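Local coordinates for protein PrgZ (Enterococcus faecalis, PDB 4FAJ) that binds peptide pheromone as a membrane-anchored extracellular receptor and, like related solute-binding proteins, probably serves in peptide transport, at residues 283-286 with 287-291. Sequence-based numbering, arbitrary orientation.
Sequences GINL and YNDGQ
With CG of L286 anti to its carbonyl carbon (chi1 -73°) and chi2 extended at 170°, L286 sets CD2 3.7 Å from CB of Q291. The two side chains cross at about a right angle. In the backbone, Q291 N donates to L286 O at 2.8 Å, and G290 N donates to Y287 O at 3.0 Å. One turn earlier the helix is regular: N288 N reaches I284 O at 2.8 Å. D289 N then bonds to N285 O at 3.1 Å, with only a weak second link to L286 O. Side chains I284 and N288 lie alongside each other, CG2 of I284 being 3.6 Å from ND2 of N288. N288 ND2 also hydrogen-bonds to OH of Y305. Water 1 bridges N285 O and OD1 of D289, donating to both, at 2.7 Å from the latter. Water 2 accepts from N288 ND2. On the buried side I284 packs on Y301, a zinc ligand, while OH of Y287 hydrogen-bonds to OE1 of E310 and Y287 makes a cation-pi contact with K540. The bonds from Q291 N to L286 O and from G290 N to Y287 O, with the positive phi of G290 (77°), make the Schellman motif that closes helix 280-288, ahead of strand 294-297 in sequence.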
ATOM      1  N   GLY A 283      16.127   7.503  16.351  1.00 15.43           N
ATOM      2  CA  GLY A 283      14.772   7.307  16.855  1.00 14.94           C
ATOM      3  C   GLY A 283      14.774   6.780  18.285  1.00 15.22           C
ATOM      4  O   GLY A 283      14.023   7.251  19.136  1.00 15.19           O
ATOM      5  N   ILE A 284      15.652   5.824  18.546  1.00 15.08           N
ATOM      6  CA  ILE A 284      15.759   5.204  19.856  1.00 15.48           C
ATOM      7  C   ILE A 284      16.247   6.216  20.898  1.00 16.19           C
ATOM      8  O   ILE A 284      15.685   6.314  21.990  1.00 16.86           O
ATOM      9  CB  ILE A 284      16.701   3.994  19.804  1.00 15.19           C
ATOM     10  CG1 ILE A 284      16.093   2.877  18.950  1.00 15.01           C
ATOM     11  CG2 ILE A 284      17.027   3.505  21.200  1.00 16.46           C
ATOM     12  CD1 ILE A 284      17.043   1.746  18.637  1.00 12.29           C
ATOM     13  N   ASN A 285      17.290   6.967  20.547  0.50 16.32           N
ATOM     14  CA  ASN A 285      17.854   7.976  21.437  0.50 16.75           C
ATOM     15  C   ASN A 285      16.825   9.062  21.780  0.50 16.76           C
ATOM     16  O   ASN A 285      16.732   9.478  22.933  0.50 16.72           O
ATOM     17  CB  ASN A 285      19.126   8.582  20.813  0.50 16.89           C
ATOM     18  CG  ASN A 285      19.977   9.344  21.822  0.50 17.54           C
ATOM     19  OD1 ASN A 285      20.048  10.570  21.778  0.50 19.02           O
ATOM     20  ND2 ASN A 285      20.628   8.621  22.732  0.50 16.83           N
ATOM     21  N   LEU A 286      16.059   9.506  20.782  1.00 16.34           N
ATOM     22  CA  LEU A 286      14.942  10.438  20.996  1.00 16.67           C
ATOM     23  C   LEU A 286      13.861   9.815  21.892  1.00 16.19           C
ATOM     24  O   LEU A 286      13.389  10.440  22.849  1.00 17.14           O
ATOM     25  CB  LEU A 286      14.332  10.858  19.650  1.00 15.77           C
ATOM     26  CG  LEU A 286      15.206  11.821  18.833  1.00 16.03           C
ATOM     27  CD1 LEU A 286      14.637  11.970  17.425  1.00 17.17           C
ATOM     28  CD2 LEU A 286      15.355  13.187  19.504  1.00 16.67           C
ATOM     29  N   TYR A 287      13.502   8.574  21.592  1.00 16.22           N
ATOM     30  CA  TYR A 287      12.517   7.836  22.379  1.00 16.25           C
ATOM     31  C   TYR A 287      12.926   7.733  23.857  1.00 17.44           C
ATOM     32  O   TYR A 287      12.129   8.061  24.745  1.00 17.76           O
ATOM     33  CB  TYR A 287      12.300   6.450  21.779  1.00 15.76           C
ATOM     34  CG  TYR A 287      11.281   5.609  22.506  1.00 15.84           C
ATOM     35  CD1 TYR A 287      11.646   4.824  23.600  1.00 16.43           C
ATOM     36  CD2 TYR A 287       9.938   5.612  22.111  1.00 16.31           C
ATOM     37  CE1 TYR A 287      10.699   4.034  24.261  1.00 16.66           C
ATOM     38  CE2 TYR A 287       9.000   4.837  22.764  1.00 16.52           C
ATOM     39  CZ  TYR A 287       9.380   4.058  23.841  1.00 16.82           C
ATOM     40  OH  TYR A 287       8.431   3.290  24.478  1.00 17.15           O
ATOM     41  N   ASN A 288      14.167   7.327  24.112  1.00 18.48           N
ATOM     42  CA  ASN A 288      14.676   7.188  25.486  1.00 19.88           C
ATOM     43  C   ASN A 288      14.772   8.510  26.231  1.00 21.22           C
ATOM     44  O   ASN A 288      14.724   8.529  27.459  1.00 21.75           O
ATOM     45  CB  ASN A 288      16.046   6.497  25.504  1.00 20.36           C
ATOM     46  CG  ASN A 288      15.959   5.033  25.133  1.00 20.93           C
ATOM     47  OD1 ASN A 288      14.910   4.413  25.297  1.00 21.72           O
ATOM     48  ND2 ASN A 288      17.056   4.470  24.639  1.00 21.05           N
ATOM     49  N   ASP A 289      14.903   9.610  25.494  1.00 21.91           N
ATOM     50  CA  ASP A 289      14.909  10.937  26.107  1.00 23.12           C
ATOM     51  C   ASP A 289      13.520  11.569  26.222  1.00 22.78           C
ATOM     52  O   ASP A 289      13.405  12.705  26.686  1.00 23.49           O
ATOM     53  CB  ASP A 289      15.844  11.879  25.334  1.00 23.61           C
ATOM     54  CG  ASP A 289      17.315  11.516  25.488  1.00 25.35           C
ATOM     55  OD1 ASP A 289      17.678  10.720  26.381  1.00 27.25           O
ATOM     56  OD2 ASP A 289      18.121  12.045  24.703  1.00 27.88           O
ATOM     57  N   GLY A 290      12.474  10.845  25.816  1.00 22.68           N
ATOM     58  CA  GLY A 290      11.091  11.349  25.877  1.00 22.82           C
ATOM     59  C   GLY A 290      10.741  12.348  24.775  1.00 22.87           C
ATOM     60  O   GLY A 290       9.771  13.115  24.900  1.00 22.95           O
ATOM     61  N   GLN A 291      11.529  12.351  23.702  1.00 22.31           N
ATOM     62  CA  GLN A 291      11.296  13.255  22.567  1.00 22.19           C
ATOM     63  C   GLN A 291      10.481  12.601  21.449  1.00 21.81           C
ATOM     64  O   GLN A 291      10.052  13.279  20.523  1.00 22.43           O
ATOM     65  CB  GLN A 291      12.629  13.757  22.005  1.00 22.52           C
ATOM     66  CG  GLN A 291      13.420  14.606  22.973  1.00 24.06           C
ATOM     67  CD  GLN A 291      12.608  15.774  23.482  1.00 25.25           C
ATOM     68  OE1 GLN A 291      12.289  15.852  24.663  1.00 27.33           O
ATOM     69  NE2 GLN A 291      12.238  16.670  22.582  1.00 24.88           N
TER
HETATM   70  O   HOH W   1      18.867   8.790  24.917  1.00 36.22           O
HETATM   71  O   HOH W   2      19.425   6.187  24.692  1.00 43.39           O